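Alkaline phosphatase (Antarctic bacterium, PDB 2W5V) probably hydrolyses phosphate monoesters, using a site that binds two zinc ions and a magnesium ion. Local coordinates at residues B[162-167]-B[207-212]; B[193-198]-B[211-216]; B[64-69]-B[343-348]. The protein carries 1 engineered substitution. One frame throughout, in Å; residues are numbered along the deposited sequence.

Contact 1 of 3, residues B[162-167]-B[207-212]; sequences DLDFFA and SNRKMG
Phe166 lays one face of its ring against Gly212, whose CA sits over the ring centre, 3.7 Å from the centroid, in a CH-pi contact. With CG lodged between its own backbone N and carbonyl carbon (chi1 69°), the ring folds over onto the neighbouring strand, and a side chain at Gly212 would collide with CZ. On the other face of the sheet Phe165 and Met211 pair more lightly, Phe165 CD1 lying 4.0 Å from Met211 CB, where Phe165 also touches helix 230-242. Met211 ties the two strands twice: its N donates to Asp164 O (3.0 Å) and its O accepts from Phe166 N (3.0 Å). Toward the solvent the grip loosens. Exposed Arg209 reaches Asp164 through a single salt-bridging bond, NH1 to OD1 at 2.9 Å; the oxygen lies near the guanidinium plane, but the nitrogen approaches on the anti side, 35° out of the carboxylate plane. The other oxygen, OD2, accepts from Thr125 N, so this buried carboxylate also reaches strand 124-129. Lys210 stretches past Leu163 O to Asn190 O, to which NZ donates; Lys210 NZ also donates to a water 2.7 Å away, itself 2.6 Å from Leu163 O. Neighbouring strands almost exactly parallel, 9° apart, with helices packed on the sheet, are typical of the central sheet of the alpha/beta alkaline phosphatase fold.

Contact 2 of 3, residues B[193-198]-B[211-216]; sequences TINTTA and MGFLLA. Unlike the reference sequence in segment 193-198: Ala198 (reference Gly).
Asn195 OD1 is gripped by two backbone amides, Thr197 N at 2.6 Å and Ala198 N at 3.1 Å; the first closes an Asx turn at the end of strand 193-195, and the second extends it to an Asx motif. The strand belongs to a beta-alpha-beta unit: the chain leaving the turn passes through helix 202-205 and returns as the parallel strand 210-214 alongside. CG of Asn195, anti to the backbone N and beside the carbonyl carbon (chi1 -177°), carries the carboxamide forward over the turn, while CB stands on the face of the sheet shared with Met211 and Phe213. There it meets Met211 CE at 3.6 Å and also touches the Phe213 ring at CD1. Met211 arrives there by a kink at chi2 (67°), which carries SD past Thr193 CG2 at a slant and sets the methyl over one face of the Phe213 ring, toward its rim. Replacing Asn195 by an alanine would probably leave both turn amides without their acceptor and let the chain beyond the strand move, although CB could still touch the methionine. The backbones are joined in a regular parallel ladder: Gly212 N donates to Thr193 O (2.8 Å), Asn195 N to Gly212 O (2.9 Å) and Leu214 N to Asn195 O. On the opposite face of the sheet, Ile194 CD1 lies 3.8 Å from Gly212 CA, in space that a side chain on the glycine would contest. Beyond the turn, Leu215 CD2 packs 3.6 Å from Ala198 N, and Ala198 O meets the edge of the Phe213 ring at CE1, 3.4 Å away.

Contact 3 of 3, residues B[64-69]-B[343-348]; sequences TQFKNI and PVFAYG
The Phe66 ring takes Phe345 CB over the centre of one face, 3.5 Å from the centroid in a CH-pi contact, while Ala346 O and Tyr347 N lie at its edge, in the ring plane. Phe66 thus meets both backbone and side-chain atoms of strand 343-347, with CE2 also touching Tyr347 CB at 3.7 Å. Its CG stands opposite the carbonyl carbon and beside the backbone N (chi1 -71°), which brings the ring down onto the strand. The rings of Phe66 and Phe345 are neither stacked nor at right angles: the planes of Phe66 and Phe345 make 44° and their centroids are 5.5 Å apart. Beside the Phe345 ring, Ile69 runs in the same direction, Ile69 CG1 to Phe345 CD1 at 3.7 Å. Helix 267-291 and strand 294-299 also touch Phe66, through Ile281 and Val298. Between the antiparallel strands, Ala346 N donates to Asn68 O at 3.1 Å, and Ile69 CA makes a short CA-H...O contact with Val344 O, 3.2 Å away. Toward Phe66 the two chains diverge and a water spans them, accepting from Lys67 N (2.8 Å) and donating to Ala346 O (2.8 Å). The second subunit comes close here, Ile355 of that subunit packing on Lys67 and Asn68. Buried aromatic and aliphatic carbon thus supplies most of the hold between these segments, while the few polar links, one of them through water, satisfy backbone N-H and C=O groups.

In the fold
All three contacts belong to the same large sheet. Contacts 1 and 2 share strand 210-214 and touch directly, pairing it on either side: contact 1 with 165-169, further inside the sheet, and contact 2 with 192-195, an edge strand of the sheet within this chain. Contact 1 is accordingly mostly buried, with a salt bridge and water at its outer end, whereas contact 2 is partly exposed and finishes in a side-chain-stabilised turn. Contact 3, its centre about 29 Å from that of contact 1 and about 32 Å from that of contact 2, joins antiparallel strands at the subunit interface; it is buried and dominated by aromatic packing, whereas the other two rest on regular parallel ladders.

Contact 1 of 3, residues B[162-167]-B[207-212]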
loop_
_atom_site.group_PDB
_atom_site.type_symbol
_atom_site.label_atom_id
_atom_site.label_comp_id
_atom_site.label_asym_id
_atom_site.label_seq_id
_atom_site.Cartn_x
_atom_site.Cartn_y
_atom_site.Cartn_z
ATOM N N ASP B 162 -26.998 -20.751 3.754
ATOM C CA ASP B 162 -27.261 -20.541 5.172
ATOM C C ASP B 162 -27.491 -19.062 5.502
ATOM O O ASP B 162 -27.777 -18.712 6.647
ATOM C CB ASP B 162 -26.093 -21.087 6.000
ATOM C CG ASP B 162 -25.946 -22.597 5.882
ATOM O OD1 ASP B 162 -26.928 -23.313 6.198
ATOM O OD2 ASP B 162 -24.851 -23.065 5.483
ATOM N N LEU B 163 -27.368 -18.202 4.494
ATOM C CA LEU B 163 -27.518 -16.760 4.685
ATOM C C LEU B 163 -28.808 -16.395 5.408
ATOM O O LEU B 163 -29.870 -16.956 5.127
ATOM C CB LEU B 163 -27.486 -16.040 3.342
ATOM C CG LEU B 163 -26.114 -15.761 2.750
ATOM C CD1 LEU B 163 -26.278 -14.943 1.482
ATOM C CD2 LEU B 163 -25.259 -15.032 3.774
ATOM N N ASP B 164 -28.711 -15.440 6.325
ATOM C CA ASP B 164 -29.870 -14.950 7.058
ATOM C C ASP B 164 -30.334 -13.606 6.514
ATOM O O ASP B 164 -31.487 -13.216 6.697
ATOM C CB ASP B 164 -29.514 -14.800 8.533
ATOM C CG ASP B 164 -29.085 -16.119 9.162
ATOM O OD1 ASP B 164 -29.947 -17.012 9.360
ATOM O OD2 ASP B 164 -27.881 -16.260 9.460
ATOM N N PHE B 165 -29.426 -12.902 5.843
ATOM C CA PHE B 165 -29.703 -11.557 5.342
ATOM C C PHE B 165 -28.937 -11.298 4.046
ATOM O O PHE B 165 -27.782 -11.692 3.918
ATOM C CB PHE B 165 -29.279 -10.529 6.398
ATOM C CG PHE B 165 -29.560 -9.093 6.019
ATOM C CD1 PHE B 165 -30.690 -8.445 6.497
ATOM C CD2 PHE B 165 -28.682 -8.388 5.210
ATOM C CE1 PHE B 165 -30.943 -7.115 6.165
ATOM C CE2 PHE B 165 -28.929 -7.058 4.870
ATOM C CZ PHE B 165 -30.058 -6.423 5.348
ATOM N N PHE B 166 -29.562 -10.619 3.090
ATOM C CA PHE B 166 -28.796 -10.102 1.956
ATOM C C PHE B 166 -29.461 -8.875 1.361
ATOM O O PHE B 166 -30.660 -8.657 1.541
ATOM C CB PHE B 166 -28.549 -11.183 0.886
ATOM C CG PHE B 166 -29.792 -11.605 0.136
ATOM C CD1 PHE B 166 -30.236 -10.883 -0.964
ATOM C CD2 PHE B 166 -30.503 -12.729 0.526
ATOM C CE1 PHE B 166 -31.377 -11.271 -1.659
ATOM C CE2 PHE B 166 -31.641 -13.123 -0.163
ATOM C CZ PHE B 166 -32.077 -12.392 -1.260
ATOM N N ALA B 167 -28.668 -8.068 0.665
ATOM C CA ALA B 167 -29.180 -6.885 -0.014
ATOM C C ALA B 167 -28.301 -6.571 -1.210
ATOM O O ALA B 167 -27.076 -6.477 -1.085
ATOM C CB ALA B 167 -29.218 -5.702 0.939
ATOM N N SER B 207 -39.120 -8.920 13.034
ATOM C CA SER B 207 -39.705 -10.218 13.373
ATOM C C SER B 207 -39.618 -11.249 12.246
ATOM O O SER B 207 -40.186 -12.333 12.349
ATOM C CB SER B 207 -41.151 -10.062 13.854
ATOM O OG SER B 207 -41.944 -9.414 12.879
ATOM N N ASN B 208 -38.908 -10.919 11.174
ATOM C CA ASN B 208 -38.681 -11.893 10.112
ATOM C C ASN B 208 -37.536 -12.836 10.479
ATOM O O ASN B 208 -36.582 -12.427 11.135
ATOM C CB ASN B 208 -38.365 -11.190 8.795
ATOM C CG ASN B 208 -39.515 -10.346 8.288
ATOM O OD1 ASN B 208 -39.306 -9.351 7.597
ATOM N ND2 ASN B 208 -40.735 -10.742 8.619
ATOM N N ARG B 209 -37.624 -14.092 10.046
ATOM C CA ARG B 209 -36.549 -15.048 10.290
ATOM C C ARG B 209 -35.324 -14.742 9.416
ATOM O O ARG B 209 -34.185 -14.761 9.890
ATOM C CB ARG B 209 -37.041 -16.479 10.058
ATOM C CG ARG B 209 -35.966 -17.544 10.190
ATOM C CD ARG B 209 -35.190 -17.434 11.505
ATOM N NE ARG B 209 -34.143 -18.454 11.608
ATOM C CZ ARG B 209 -32.876 -18.285 11.225
ATOM N NH1 ARG B 209 -32.471 -17.124 10.710
ATOM N NH2 ARG B 209 -32.008 -19.285 11.361
ATOM N N LYS B 210 -35.559 -14.467 8.138
ATOM C CA LYS B 210 -34.488 -14.046 7.241
ATOM C C LYS B 210 -35.009 -12.930 6.360
ATOM O O LYS B 210 -36.210 -12.818 6.149
ATOM C CB LYS B 210 -34.036 -15.191 6.342
ATOM C CG LYS B 210 -33.586 -16.452 7.047
ATOM C CD LYS B 210 -33.142 -17.449 5.981
ATOM C CE LYS B 210 -33.202 -18.883 6.448
ATOM N NZ LYS B 210 -33.201 -19.787 5.265
ATOM N N MET B 211 -34.107 -12.128 5.811
ATOM C CA MET B 211 -34.530 -10.978 5.028
ATOM C C MET B 211 -33.673 -10.806 3.787
ATOM O O MET B 211 -32.445 -10.853 3.860
ATOM C CB MET B 211 -34.471 -9.716 5.890
ATOM C CG MET B 211 -35.118 -8.515 5.236
ATOM S SD MET B 211 -36.887 -8.768 5.082
ATOM C CE MET B 211 -37.283 -7.663 3.729
ATOM N N GLY B 212 -34.320 -10.600 2.647
ATOM C CA GLY B 212 -33.607 -10.386 1.400
ATOM C C GLY B 212 -34.111 -9.152 0.670
ATOM O O GLY B 212 -35.319 -8.965 0.505
HETATM O O HOH W 1 -30.648 -19.347 4.654
#

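Contact 2 of 3, residues B[193-198]-B[211-216]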
loop_
_atom_site.group_PDB
_atom_site.type_symbol
_atom_site.label_atom_id
_atom_site.label_comp_id
_atom_site.label_asym_id
_atom_site.label_seq_id
_atom_site.Cartn_x
_atom_site.Cartn_y
_atom_site.Cartn_z
ATOM N N THR B 193 -38.073 -13.552 3.865
ATOM C CA THR B 193 -38.949 -12.439 3.548
ATOM C C THR B 193 -38.203 -11.597 2.524
ATOM O O THR B 193 -37.049 -11.242 2.741
ATOM C CB THR B 193 -39.278 -11.598 4.794
ATOM O OG1 THR B 193 -40.037 -12.395 5.718
ATOM C CG2 THR B 193 -40.092 -10.372 4.408
ATOM N N ILE B 194 -38.846 -11.298 1.399
ATOM C CA ILE B 194 -38.172 -10.583 0.318
ATOM C C ILE B 194 -38.825 -9.234 0.040
ATOM O O ILE B 194 -40.034 -9.148 -0.121
ATOM C CB ILE B 194 -38.179 -11.400 -0.991
ATOM C CG1 ILE B 194 -37.479 -12.745 -0.797
ATOM C CG2 ILE B 194 -37.551 -10.604 -2.132
ATOM C CD1 ILE B 194 -36.012 -12.633 -0.457
ATOM N N ASN B 195 -38.013 -8.189 -0.026
ATOM C CA ASN B 195 -38.485 -6.871 -0.415
ATOM C C ASN B 195 -37.783 -6.463 -1.703
ATOM O O ASN B 195 -36.555 -6.532 -1.801
ATOM C CB ASN B 195 -38.220 -5.862 0.709
ATOM C CG ASN B 195 -38.749 -4.474 0.397
ATOM O OD1 ASN B 195 -38.589 -3.970 -0.714
ATOM N ND2 ASN B 195 -39.373 -3.841 1.388
ATOM N N THR B 196 -38.561 -6.057 -2.699
ATOM C CA THR B 196 -37.982 -5.645 -3.968
ATOM C C THR B 196 -38.307 -4.196 -4.268
ATOM O O THR B 196 -38.147 -3.747 -5.399
ATOM C CB THR B 196 -38.486 -6.508 -5.134
ATOM O OG1 THR B 196 -39.895 -6.293 -5.314
ATOM C CG2 THR B 196 -38.232 -7.973 -4.855
ATOM N N THR B 197 -38.761 -3.469 -3.250
ATOM C CA THR B 197 -39.169 -2.081 -3.416
ATOM C C THR B 197 -38.104 -1.103 -2.929
ATOM O O THR B 197 -37.610 -0.281 -3.699
ATOM C CB THR B 197 -40.477 -1.798 -2.671
ATOM O OG1 THR B 197 -41.501 -2.671 -3.161
ATOM C CG2 THR B 197 -40.900 -0.361 -2.883
ATOM N N ALA B 198 -37.755 -1.188 -1.650
ATOM C CA ALA B 198 -36.749 -0.297 -1.077
ATOM C C ALA B 198 -36.204 -0.867 0.227
ATOM O O ALA B 198 -36.817 -1.753 0.826
ATOM C CB ALA B 198 -37.342 1.091 -0.841
ATOM N N MET B 211 -34.107 -12.128 5.811
ATOM C CA MET B 211 -34.530 -10.978 5.028
ATOM C C MET B 211 -33.673 -10.806 3.787
ATOM O O MET B 211 -32.445 -10.853 3.860
ATOM C CB MET B 211 -34.471 -9.716 5.890
ATOM C CG MET B 211 -35.118 -8.515 5.236
ATOM S SD MET B 211 -36.887 -8.768 5.082
ATOM C CE MET B 211 -37.283 -7.663 3.729
ATOM N N GLY B 212 -34.320 -10.600 2.647
ATOM C CA GLY B 212 -33.607 -10.386 1.400
ATOM C C GLY B 212 -34.111 -9.152 0.670
ATOM O O GLY B 212 -35.319 -8.965 0.505
ATOM N N PHE B 213 -33.185 -8.298 0.239
ATOM C CA PHE B 213 -33.535 -7.110 -0.536
ATOM C C PHE B 213 -32.964 -7.222 -1.949
ATOM O O PHE B 213 -31.739 -7.280 -2.130
ATOM C CB PHE B 213 -32.975 -5.846 0.124
ATOM C CG PHE B 213 -33.639 -5.480 1.426
ATOM C CD1 PHE B 213 -34.755 -4.653 1.444
ATOM C CD2 PHE B 213 -33.121 -5.931 2.634
ATOM C CE1 PHE B 213 -35.359 -4.294 2.647
ATOM C CE2 PHE B 213 -33.720 -5.582 3.839
ATOM C CZ PHE B 213 -34.840 -4.761 3.847
ATOM N N LEU B 214 -33.850 -7.259 -2.941
ATOM C CA LEU B 214 -33.453 -7.288 -4.350
ATOM C C LEU B 214 -33.946 -6.007 -5.016
ATOM O O LEU B 214 -35.062 -5.961 -5.529
ATOM C CB LEU B 214 -34.032 -8.534 -5.048
ATOM C CG LEU B 214 -33.416 -9.873 -4.619
ATOM C CD1 LEU B 214 -34.259 -11.057 -5.094
ATOM C CD2 LEU B 214 -31.969 -9.995 -5.117
ATOM N N LEU B 215 -33.099 -4.975 -5.011
ATOM C CA LEU B 215 -33.549 -3.607 -5.271
ATOM C C LEU B 215 -33.238 -3.067 -6.667
ATOM O O LEU B 215 -33.360 -1.867 -6.920
ATOM C CB LEU B 215 -32.983 -2.666 -4.202
ATOM C CG LEU B 215 -33.337 -3.059 -2.767
ATOM C CD1 LEU B 215 -32.736 -2.079 -1.777
ATOM C CD2 LEU B 215 -34.865 -3.152 -2.605
ATOM N N ALA B 216 -32.848 -3.955 -7.571
ATOM C CA ALA B 216 -32.566 -3.577 -8.949
ATOM C C ALA B 216 -32.623 -4.830 -9.799
ATOM O O ALA B 216 -32.422 -5.927 -9.291
ATOM C CB ALA B 216 -31.191 -2.924 -9.059
HETATM O O HOH W 2 -36.144 -4.429 -7.333
#

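Contact 3 of 3, residues B[64-69]-B[343-348]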
loop_
_atom_site.group_PDB
_atom_site.type_symbol
_atom_site.label_atom_id
_atom_site.label_comp_id
_atom_site.label_asym_id
_atom_site.label_seq_id
_atom_site.Cartn_x
_atom_site.Cartn_y
_atom_site.Cartn_z
ATOM N N THR B 64 -8.426 6.530 7.974
ATOM C CA THR B 64 -7.436 7.020 8.938
ATOM C C THR B 64 -7.652 6.501 10.364
ATOM O O THR B 64 -6.790 6.664 11.222
ATOM C CB THR B 64 -7.361 8.558 8.984
ATOM O OG1 THR B 64 -8.629 9.079 9.393
ATOM C CG2 THR B 64 -6.983 9.116 7.623
ATOM N N GLN B 65 -8.805 5.897 10.615
ATOM C CA GLN B 65 -9.068 5.301 11.923
ATOM C C GLN B 65 -8.256 4.027 12.164
ATOM O O GLN B 65 -8.124 3.588 13.303
ATOM C CB GLN B 65 -10.558 4.991 12.090
ATOM C CG GLN B 65 -11.461 6.205 12.072
ATOM C CD GLN B 65 -12.902 5.870 12.400
ATOM O OE1 GLN B 65 -13.193 5.275 13.440
ATOM N NE2 GLN B 65 -13.816 6.253 11.516
ATOM N N PHE B 66 -7.724 3.424 11.102
ATOM C CA PHE B 66 -7.036 2.140 11.243
ATOM C C PHE B 66 -5.578 2.279 11.660
ATOM O O PHE B 66 -4.870 3.160 11.184
ATOM C CB PHE B 66 -7.095 1.330 9.940
ATOM C CG PHE B 66 -8.457 0.790 9.614
ATOM C CD1 PHE B 66 -9.264 1.424 8.677
ATOM C CD2 PHE B 66 -8.927 -0.363 10.227
ATOM C CE1 PHE B 66 -10.515 0.921 8.373
ATOM C CE2 PHE B 66 -10.179 -0.872 9.922
ATOM C CZ PHE B 66 -10.969 -0.231 8.998
ATOM N N LYS B 67 -5.135 1.389 12.539
ATOM C CA LYS B 67 -3.736 1.333 12.938
ATOM C C LYS B 67 -3.091 0.069 12.370
ATOM O O LYS B 67 -2.005 0.108 11.781
ATOM C CB LYS B 67 -3.623 1.337 14.466
ATOM C CG LYS B 67 -4.175 2.588 15.116
ATOM C CD LYS B 67 -3.509 3.822 14.524
ATOM C CE LYS B 67 -4.064 5.110 15.092
ATOM N NZ LYS B 67 -3.405 6.299 14.461
ATOM N N ASN B 68 -3.767 -1.059 12.559
ATOM C CA ASN B 68 -3.257 -2.345 12.099
ATOM C C ASN B 68 -3.463 -2.516 10.601
ATOM O O ASN B 68 -4.599 -2.536 10.129
ATOM C CB ASN B 68 -3.942 -3.477 12.861
ATOM C CG ASN B 68 -3.649 -3.425 14.347
ATOM O OD1 ASN B 68 -2.513 -3.163 14.752
ATOM N ND2 ASN B 68 -4.666 -3.666 15.168
ATOM N N ILE B 69 -2.357 -2.636 9.869
ATOM C CA ILE B 69 -2.371 -2.694 8.411
ATOM C C ILE B 69 -1.493 -3.834 7.922
ATOM O O ILE B 69 -0.405 -4.060 8.465
ATOM C CB ILE B 69 -1.848 -1.357 7.823
ATOM C CG1 ILE B 69 -2.821 -0.229 8.156
ATOM C CG2 ILE B 69 -1.619 -1.477 6.318
ATOM C CD1 ILE B 69 -2.254 1.184 7.963
ATOM N N PRO B 343 -3.556 -3.502 0.281
ATOM C CA PRO B 343 -3.630 -3.204 1.717
ATOM C C PRO B 343 -4.801 -3.894 2.402
ATOM O O PRO B 343 -5.891 -4.015 1.830
ATOM C CB PRO B 343 -3.844 -1.681 1.767
ATOM C CG PRO B 343 -3.557 -1.179 0.398
ATOM C CD PRO B 343 -3.790 -2.314 -0.557
ATOM N N VAL B 344 -4.556 -4.358 3.622
ATOM C CA VAL B 344 -5.587 -4.883 4.494
ATOM C C VAL B 344 -5.607 -4.000 5.727
ATOM O O VAL B 344 -4.549 -3.690 6.288
ATOM C CB VAL B 344 -5.228 -6.298 4.968
ATOM C CG1 VAL B 344 -6.240 -6.797 6.012
ATOM C CG2 VAL B 344 -5.115 -7.244 3.774
ATOM N N PHE B 345 -6.803 -3.594 6.148
ATOM C CA PHE B 345 -6.973 -2.788 7.352
ATOM C C PHE B 345 -7.830 -3.569 8.341
ATOM O O PHE B 345 -8.829 -4.179 7.953
ATOM C CB PHE B 345 -7.666 -1.460 7.028
ATOM C CG PHE B 345 -6.977 -0.643 5.964
ATOM C CD1 PHE B 345 -6.036 0.325 6.308
ATOM C CD2 PHE B 345 -7.284 -0.822 4.626
ATOM C CE1 PHE B 345 -5.397 1.084 5.333
ATOM C CE2 PHE B 345 -6.658 -0.060 3.640
ATOM C CZ PHE B 345 -5.709 0.904 3.999
ATOM N N ALA B 346 -7.457 -3.550 9.617
ATOM C CA ALA B 346 -8.258 -4.246 10.625
ATOM C C ALA B 346 -8.372 -3.459 11.927
ATOM O O ALA B 346 -7.395 -2.909 12.420
ATOM C CB ALA B 346 -7.694 -5.642 10.894
ATOM N N TYR B 347 -9.576 -3.433 12.481
ATOM C CA TYR B 347 -9.841 -2.749 13.736
ATOM C C TYR B 347 -10.633 -3.671 14.652
ATOM O O TYR B 347 -11.569 -4.328 14.203
ATOM C CB TYR B 347 -10.670 -1.485 13.504
ATOM C CG TYR B 347 -11.055 -0.836 14.814
ATOM C CD1 TYR B 347 -10.230 0.109 15.403
ATOM C CD2 TYR B 347 -12.214 -1.210 15.486
ATOM C CE1 TYR B 347 -10.561 0.685 16.615
ATOM C CE2 TYR B 347 -12.552 -0.641 16.700
ATOM C CZ TYR B 347 -11.723 0.306 17.260
ATOM O OH TYR B 347 -12.050 0.882 18.468
ATOM N N GLY B 348 -10.286 -3.693 15.935
ATOM C CA GLY B 348 -11.068 -4.431 16.912
ATOM C C GLY B 348 -10.334 -5.647 17.447
ATOM O O GLY B 348 -9.161 -5.853 17.140
HETATM O O HOH W 3 -6.549 -0.701 13.837
#